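PDB 3NT8: ancylostoma secreted protein 1 from Necator americanus, which is secreted by the human hookworm, carries two CAP domains in one chain and is probably associated with the transition of infective larvae to parasitism. Local coordinates for residues A[80-85]-A[94-99]; A[162-165]-A[170-173]; A[251-256]-A[269-274]. All blocks are in the same frame, centred on the assembly; numbering follows the deposited sequence.

Contact 1 of 3, residues A[80-85]-A[94-99]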
loop_
_atom_site.group_PDB
_atom_site.type_symbol
_atom_site.label_atom_id
_atom_site.label_comp_id
_atom_site.label_asym_id
_atom_site.label_seq_id
_atom_site.Cartn_x
_atom_site.Cartn_y
_atom_site.Cartn_z
ATOM N N GLN A 80 -9.696 15.806 -15.014
ATOM C CA GLN A 80 -10.987 16.001 -15.720
ATOM C C GLN A 80 -12.079 15.309 -14.967
ATOM O O GLN A 80 -13.191 15.822 -14.849
ATOM C CB GLN A 80 -10.915 15.450 -17.160
ATOM C CG GLN A 80 -12.274 15.594 -17.957
ATOM C CD GLN A 80 -12.601 17.052 -18.300
ATOM O OE1 GLN A 80 -11.816 17.747 -18.943
ATOM N NE2 GLN A 80 -13.770 17.518 -17.840
ATOM N N GLN A 81 -11.789 14.103 -14.497
ATOM C CA GLN A 81 -12.781 13.365 -13.752
ATOM C C GLN A 81 -13.197 14.083 -12.468
ATOM O O GLN A 81 -14.364 14.155 -12.167
ATOM C CB GLN A 81 -12.295 11.929 -13.469
ATOM C CG GLN A 81 -13.417 11.045 -13.013
ATOM C CD GLN A 81 -13.087 9.556 -13.050
ATOM O OE1 GLN A 81 -11.955 9.145 -13.390
ATOM N NE2 GLN A 81 -14.087 8.738 -12.709
ATOM N N LEU A 82 -12.228 14.620 -11.740
ATOM C CA LEU A 82 -12.507 15.327 -10.528
ATOM C C LEU A 82 -13.302 16.626 -10.828
ATOM O O LEU A 82 -14.227 17.002 -10.075
ATOM C CB LEU A 82 -11.206 15.634 -9.794
ATOM C CG LEU A 82 -11.284 16.569 -8.605
ATOM C CD1 LEU A 82 -12.134 15.903 -7.581
ATOM C CD2 LEU A 82 -9.923 16.829 -8.036
ATOM N N GLN A 83 -12.937 17.279 -11.927
ATOM C CA GLN A 83 -13.633 18.502 -12.311
ATOM C C GLN A 83 -15.130 18.238 -12.569
ATOM O O GLN A 83 -15.976 19.037 -12.163
ATOM C CB GLN A 83 -12.959 19.157 -13.510
ATOM C CG GLN A 83 -13.669 20.436 -13.958
ATOM C CD GLN A 83 -13.183 21.632 -13.181
ATOM O OE1 GLN A 83 -12.090 22.064 -13.407
ATOM N NE2 GLN A 83 -13.987 22.152 -12.268
ATOM N N ASP A 84 -15.429 17.125 -13.236
ATOM C CA ASP A 84 -16.801 16.716 -13.547
ATOM C C ASP A 84 -17.613 16.412 -12.288
ATOM O O ASP A 84 -18.835 16.504 -12.293
ATOM C CB ASP A 84 -16.816 15.502 -14.494
ATOM C CG ASP A 84 -16.294 15.832 -15.848
ATOM O OD1 ASP A 84 -16.459 16.987 -16.285
ATOM O OD2 ASP A 84 -15.728 14.936 -16.508
ATOM N N ALA A 85 -16.926 16.099 -11.190
ATOM C CA ALA A 85 -17.616 15.632 -9.995
ATOM C C ALA A 85 -17.972 16.735 -9.039
ATOM O O ALA A 85 -18.821 16.558 -8.164
ATOM C CB ALA A 85 -16.834 14.549 -9.307
ATOM N N ALA A 94 -16.054 12.465 -3.719
ATOM C CA ALA A 94 -16.548 12.237 -5.066
ATOM C C ALA A 94 -16.790 10.757 -5.346
ATOM O O ALA A 94 -17.659 10.438 -6.147
ATOM C CB ALA A 94 -15.579 12.812 -6.075
ATOM N N GLY A 95 -16.020 9.873 -4.693
ATOM C CA GLY A 95 -16.047 8.414 -4.951
ATOM C C GLY A 95 -15.426 8.002 -6.299
ATOM O O GLY A 95 -15.794 6.955 -6.876
ATOM N N ILE A 96 -14.503 8.828 -6.819
ATOM C CA ILE A 96 -13.721 8.486 -8.028
ATOM C C ILE A 96 -12.842 7.229 -7.877
ATOM O O ILE A 96 -12.188 7.024 -6.813
ATOM C CB ILE A 96 -12.836 9.686 -8.509
ATOM C CG1 ILE A 96 -13.725 10.907 -8.819
ATOM C CG2 ILE A 96 -11.966 9.294 -9.741
ATOM C CD1 ILE A 96 -13.016 12.208 -8.688
ATOM N N GLN A 97 -12.790 6.427 -8.954
ATOM C CA GLN A 97 -12.058 5.153 -8.907
ATOM C C GLN A 97 -10.549 5.309 -8.893
ATOM O O GLN A 97 -10.005 6.203 -9.563
ATOM C CB GLN A 97 -12.486 4.176 -10.010
ATOM C CG GLN A 97 -12.379 4.653 -11.448
ATOM C CD GLN A 97 -13.460 4.000 -12.351
ATOM O OE1 GLN A 97 -14.339 3.250 -11.878
ATOM N NE2 GLN A 97 -13.398 4.295 -13.651
ATOM N N GLY A 98 -9.885 4.454 -8.107
ATOM C CA GLY A 98 -8.430 4.353 -8.128
ATOM C C GLY A 98 -7.647 5.405 -7.352
ATOM O O GLY A 98 -6.408 5.406 -7.383
ATOM N N VAL A 99 -8.344 6.291 -6.635
ATOM C CA VAL A 99 -7.686 7.469 -6.067
ATOM C C VAL A 99 -8.151 7.833 -4.655
ATOM O O VAL A 99 -9.278 7.493 -4.250
ATOM C CB VAL A 99 -7.860 8.719 -6.990
ATOM C CG1 VAL A 99 -7.062 8.533 -8.338
ATOM C CG2 VAL A 99 -9.390 9.017 -7.217
#

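Contact 2 of 3, residues A[162-165]-A[170-173]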
loop_
_atom_site.group_PDB
_atom_site.type_symbol
_atom_site.label_atom_id
_atom_site.label_comp_id
_atom_site.label_asym_id
_atom_site.label_seq_id
_atom_site.Cartn_x
_atom_site.Cartn_y
_atom_site.Cartn_z
ATOM N N CYS A 162 -5.907 18.015 -9.757
ATOM C CA CYS A 162 -6.666 18.972 -8.935
ATOM C C CYS A 162 -7.560 19.878 -9.822
ATOM O O CYS A 162 -7.242 20.078 -11.012
ATOM C CB CYS A 162 -5.755 19.841 -8.044
ATOM S SG CYS A 162 -4.428 19.098 -7.081
ATOM N N ALA A 163 -8.618 20.435 -9.203
ATOM C CA ALA A 163 -9.565 21.325 -9.826
ATOM C C ALA A 163 -10.334 22.126 -8.750
ATOM O O ALA A 163 -10.450 21.647 -7.634
ATOM C CB ALA A 163 -10.546 20.489 -10.739
ATOM N N TYR A 164 -10.772 23.361 -9.046
ATOM C CA TYR A 164 -11.742 24.092 -8.205
ATOM C C TYR A 164 -13.018 24.380 -9.037
ATOM O O TYR A 164 -12.995 24.228 -10.241
ATOM C CB TYR A 164 -11.173 25.361 -7.577
ATOM C CG TYR A 164 -10.625 26.336 -8.600
ATOM C CD1 TYR A 164 -11.487 27.062 -9.462
ATOM C CD2 TYR A 164 -9.272 26.475 -8.764
ATOM C CE1 TYR A 164 -10.980 27.920 -10.435
ATOM C CE2 TYR A 164 -8.750 27.315 -9.733
ATOM C CZ TYR A 164 -9.616 28.034 -10.572
ATOM O OH TYR A 164 -9.106 28.848 -11.533
ATOM N N LYS A 165 -14.144 24.666 -8.376
ATOM C CA LYS A 165 -15.372 25.107 -9.021
ATOM C C LYS A 165 -16.033 26.155 -8.162
ATOM O O LYS A 165 -16.199 25.919 -6.982
ATOM C CB LYS A 165 -16.325 23.945 -9.203
ATOM C CG LYS A 165 -17.570 24.248 -9.999
ATOM C CD LYS A 165 -17.300 24.581 -11.449
ATOM C CE LYS A 165 -18.687 24.808 -12.124
ATOM N NZ LYS A 165 -18.669 24.958 -13.631
ATOM N N LYS A 170 -20.012 29.893 -3.037
ATOM C CA LYS A 170 -19.332 28.755 -2.508
ATOM C C LYS A 170 -18.209 28.325 -3.466
ATOM O O LYS A 170 -18.364 28.351 -4.666
ATOM C CB LYS A 170 -20.350 27.622 -2.273
ATOM C CG LYS A 170 -19.805 26.336 -1.642
ATOM C CD LYS A 170 -20.985 25.474 -1.082
ATOM C CE LYS A 170 -20.600 24.371 -0.044
ATOM N NZ LYS A 170 -19.508 23.450 -0.570
ATOM N N LEU A 171 -17.079 27.898 -2.910
ATOM C CA LEU A 171 -15.932 27.452 -3.718
ATOM C C LEU A 171 -15.439 26.116 -3.207
ATOM O O LEU A 171 -15.140 25.967 -2.062
ATOM C CB LEU A 171 -14.782 28.471 -3.661
ATOM C CG LEU A 171 -13.471 28.071 -4.371
ATOM C CD1 LEU A 171 -13.575 28.100 -5.886
ATOM C CD2 LEU A 171 -12.389 28.992 -3.979
ATOM N N ALA A 172 -15.350 25.144 -4.085
ATOM C CA ALA A 172 -14.789 23.883 -3.655
ATOM C C ALA A 172 -13.457 23.717 -4.392
ATOM O O ALA A 172 -13.368 24.015 -5.609
ATOM C CB ALA A 172 -15.763 22.742 -3.961
ATOM N N VAL A 173 -12.429 23.362 -3.629
ATOM C CA VAL A 173 -11.093 23.078 -4.138
ATOM C C VAL A 173 -10.690 21.678 -3.680
ATOM O O VAL A 173 -10.885 21.347 -2.531
ATOM C CB VAL A 173 -10.061 24.074 -3.606
ATOM C CG1 VAL A 173 -8.702 23.778 -4.273
ATOM C CG2 VAL A 173 -10.530 25.536 -3.833
#

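Contact 3 of 3, residues A[251-256]-A[269-274]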
loop_
_atom_site.group_PDB
_atom_site.type_symbol
_atom_site.label_atom_id
_atom_site.label_comp_id
_atom_site.label_asym_id
_atom_site.label_seq_id
_atom_site.Cartn_x
_atom_site.Cartn_y
_atom_site.Cartn_z
ATOM N N SER A 251 12.911 -12.758 6.025
ATOM C CA SER A 251 13.139 -11.932 7.160
ATOM C C SER A 251 12.800 -12.621 8.461
ATOM O O SER A 251 13.586 -12.549 9.415
ATOM C CB SER A 251 12.409 -10.622 7.051
ATOM O OG SER A 251 12.900 -9.780 8.091
ATOM N N VAL A 252 11.630 -13.262 8.510
ATOM C CA VAL A 252 11.191 -13.927 9.727
ATOM C C VAL A 252 12.037 -15.139 10.071
ATOM O O VAL A 252 12.256 -15.381 11.259
ATOM C CB VAL A 252 9.663 -14.257 9.709
ATOM C CG1 VAL A 252 9.403 -15.602 9.157
ATOM C CG2 VAL A 252 9.040 -14.129 11.055
ATOM N N ALA A 253 12.514 -15.892 9.080
ATOM C CA ALA A 253 13.320 -17.045 9.367
ATOM C C ALA A 253 14.668 -16.668 9.977
ATOM O O ALA A 253 15.238 -17.454 10.684
ATOM C CB ALA A 253 13.524 -17.888 8.153
ATOM N N ARG A 254 15.158 -15.483 9.690
ATOM C CA ARG A 254 16.484 -15.058 10.108
ATOM C C ARG A 254 16.442 -14.249 11.389
ATOM O O ARG A 254 17.438 -13.718 11.797
ATOM C CB ARG A 254 17.186 -14.285 8.992
ATOM C CG ARG A 254 17.818 -15.234 7.952
ATOM C CD ARG A 254 18.334 -14.449 6.803
ATOM N NE ARG A 254 17.327 -13.725 6.031
ATOM C CZ ARG A 254 17.335 -12.396 5.873
ATOM N NH1 ARG A 254 18.301 -11.662 6.421
ATOM N NH2 ARG A 254 16.431 -11.794 5.097
ATOM N N GLY A 255 15.270 -14.186 12.014
ATOM C CA GLY A 255 15.119 -13.557 13.340
ATOM C C GLY A 255 15.018 -12.062 13.262
ATOM O O GLY A 255 15.478 -11.358 14.181
ATOM N N LEU A 256 14.523 -11.547 12.125
ATOM C CA LEU A 256 14.586 -10.084 11.954
ATOM C C LEU A 256 13.268 -9.357 12.169
ATOM O O LEU A 256 13.264 -8.128 12.256
ATOM C CB LEU A 256 15.237 -9.716 10.610
ATOM C CG LEU A 256 16.673 -10.227 10.492
ATOM C CD1 LEU A 256 17.080 -9.959 9.015
ATOM C CD2 LEU A 256 17.712 -9.573 11.437
ATOM N N ALA A 269 13.803 -22.946 11.379
ATOM C CA ALA A 269 14.737 -24.003 10.923
ATOM C C ALA A 269 14.470 -24.544 9.520
ATOM O O ALA A 269 15.406 -25.038 8.857
ATOM C CB ALA A 269 14.764 -25.192 11.915
ATOM N N LYS A 270 13.207 -24.573 9.100
ATOM C CA LYS A 270 12.878 -25.151 7.784
ATOM C C LYS A 270 11.766 -24.407 7.034
ATOM O O LYS A 270 10.749 -25.016 6.652
ATOM C CB LYS A 270 12.524 -26.647 7.908
ATOM C CG LYS A 270 11.397 -26.999 8.862
ATOM C CD LYS A 270 11.154 -28.481 8.833
ATOM C CE LYS A 270 9.878 -28.740 9.659
ATOM N NZ LYS A 270 8.693 -27.813 9.212
ATOM N N MET A 271 11.977 -23.108 6.840
ATOM C CA MET A 271 11.044 -22.215 6.170
ATOM C C MET A 271 11.135 -22.356 4.680
ATOM O O MET A 271 12.122 -21.986 4.088
ATOM C CB MET A 271 11.310 -20.762 6.572
ATOM C CG MET A 271 10.292 -19.772 6.008
ATOM S SD MET A 271 8.635 -19.783 6.789
ATOM C CE MET A 271 9.124 -19.281 8.458
ATOM N N LEU A 272 10.106 -22.898 4.067
ATOM C CA LEU A 272 10.152 -23.188 2.642
ATOM C C LEU A 272 9.930 -21.931 1.775
ATOM O O LEU A 272 9.167 -21.003 2.134
ATOM C CB LEU A 272 9.074 -24.215 2.327
ATOM C CG LEU A 272 9.298 -25.604 2.924
ATOM C CD1 LEU A 272 7.943 -26.318 2.847
ATOM C CD2 LEU A 272 10.366 -26.353 2.157
ATOM N N LYS A 273 10.612 -21.898 0.643
ATOM C CA LYS A 273 10.466 -20.792 -0.292
ATOM C C LYS A 273 9.202 -21.034 -1.081
ATOM O O LYS A 273 9.024 -22.110 -1.613
ATOM C CB LYS A 273 11.671 -20.726 -1.262
ATOM C CG LYS A 273 11.666 -19.470 -2.173
ATOM C CD LYS A 273 13.007 -19.343 -2.952
ATOM C CE LYS A 273 13.140 -17.984 -3.620
ATOM N NZ LYS A 273 14.265 -18.022 -4.581
ATOM N N MET A 274 8.334 -20.036 -1.168
ATOM C CA MET A 274 7.092 -20.194 -1.938
ATOM C C MET A 274 7.319 -20.122 -3.436
ATOM O O MET A 274 8.140 -19.356 -3.922
ATOM C CB MET A 274 6.038 -19.132 -1.552
ATOM C CG MET A 274 5.362 -19.366 -0.223
ATOM S SD MET A 274 4.400 -17.958 0.326
ATOM C CE MET A 274 3.488 -18.779 1.631
#

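Contact 1 of 3, residues A[80-85]-A[94-99]
Ile96 presses its two branches against two successive residues of helix 76-85, CG2 on Gln81 and CD1 on Leu82. The CG2 methyl lies against the terminal amide of Gln81, 3.5 Å from Gln81 CD, and reaches OE1 and NE2 almost equally, so the whole amide group rests on one methyl. The two side chains run past one another in opposite senses. Gln81 is stretched out beyond CG (chi2 166°), which carries its amide out to that methyl. The longer branch of Ile96 goes to the helix itself: CD1 sits 3.7 Å from Leu82 CA and 4.0 Å from Leu82 CD1, and the two side chains cross nearly at right angles. A beta-branched residue suits this place, since one side chain supplies both methyls. Leu82 also leans on Ser174 and Ile176 of strand 170-177, which ties the helix to the sheet of this CAP domain. Farther along, Ala85 CB meets Ala94 CB at 3.9 Å, two small residues where the two backbones come nearest, CA to CA. From Ile96 to Val99 the loop makes a type II turn, with Gly98 at positive phi. No hydrogen bond crosses between the two segments; they meet through van der Waals packing, methyl against amide at Gln81 and apolar carbons at Leu82 and Ala85.

Contact 2 of 3, residues A[162-165]-A[170-173]
Lys165 and Ala172 form a hydrogen-bonded antiparallel pair, joined twice through their backbones. Lys165 N donates to Ala172 O at 2.9 Å, and Ala172 N returns a straighter bond to Lys165 O at 3.1 Å (N-H...O 169°). Ala172 O takes a second, weaker contact from the CA-H of Tyr164, with Tyr164 CA 3.1 Å away. The neighbouring pair, Tyr164 and Val173, is non-hydrogen-bonded, and their CA atoms approach to 4.2 Å. These strands, 159-167 and 170-177, make the beta hairpin in the middle of the four-stranded mixed sheet of the first CAP domain; the Cys162-Cys175 disulfide staples the two strands covalently.

Apolar contacts gather on the face that carries Tyr164 and Val173. Tyr164 CB touches Val173 CG2 at 3.8 Å and Leu171 CD1 at 4.0 Å, and that leucine methyl lies obliquely to the ring. With CG set between the backbone N and the carbonyl carbon (chi1 57°), the ring of Tyr164 leads away from strand 170-177, and its hydroxyl hydrogen-bonds Asp36. Val173, compact and branched, also packs on Phe40 of helix 34-52.

Polar ends are served outside the hairpin. On the other face, small Ala172 pairs with Lys165, whose long chain carries NZ away to Gln87, while Lys170 NZ bonds Ser105 OG.

Contact 3 of 3, residues A[251-256]-A[269-274]
Met271 is folded back on itself, and its side chain alone represents segment 269-274 in the contact with the end of helix 235-253. Bends at chi2 and chi3 (74° and 63°) curl the chain so that the terminal methyl, CE, meets Val252 CG1 at 3.8 Å, the two side chains crossing at about a right angle. At the other end of the same side chain, Met271 CB lies 4.0 Å from Ala253 CB. The flexible, unbranched methionine can thus bend to touch two residues of the last helical turn, Ala253 at its root and the preceding residue, Val252, at its tip, while alanine, with a single methyl, lets the loop backbone come close. All three residues are buried.

Helix 235-253, which carries Val252 and Ala253, ends in a Schellman motif: Leu256 N bonds Ser251 O at 3.0 Å, a weak bond runs from Gly255 N to Val252 O, and Gly255 takes the positive phi of the C-prime position, which a residue without a side chain adopts readily. This helix belongs to the second CAP domain.

The loop is also hydrogen-bonded to the same helix: Leu272 O accepts from Arg249 NH2, and Met274 N donates to Asn246 OD1. Met271 also packs on Leu420, near the C-terminal end of the chain.

How the contacts relate
The contacts follow one another along the chain, each closing before the next opens. Contacts 1 and 2 belong to the first CAP domain, with centres about 13 Å apart, and they touch: Gln83 NE2 probably hydrogen-bonds Tyr164 O, and Leu82 CD2 packs on Cys162. Helix 76-85 thereby lies against the hairpin of strands 159-167 and 170-177. Contact 3 sits in the second CAP domain, on the opposite side of the chain's centre, with its centre about 43 Å from that of contact 1 and 51 Å from that of contact 2. Both domains have a four-stranded sheet of the same strand order, so the chain carries the CAP fold twice.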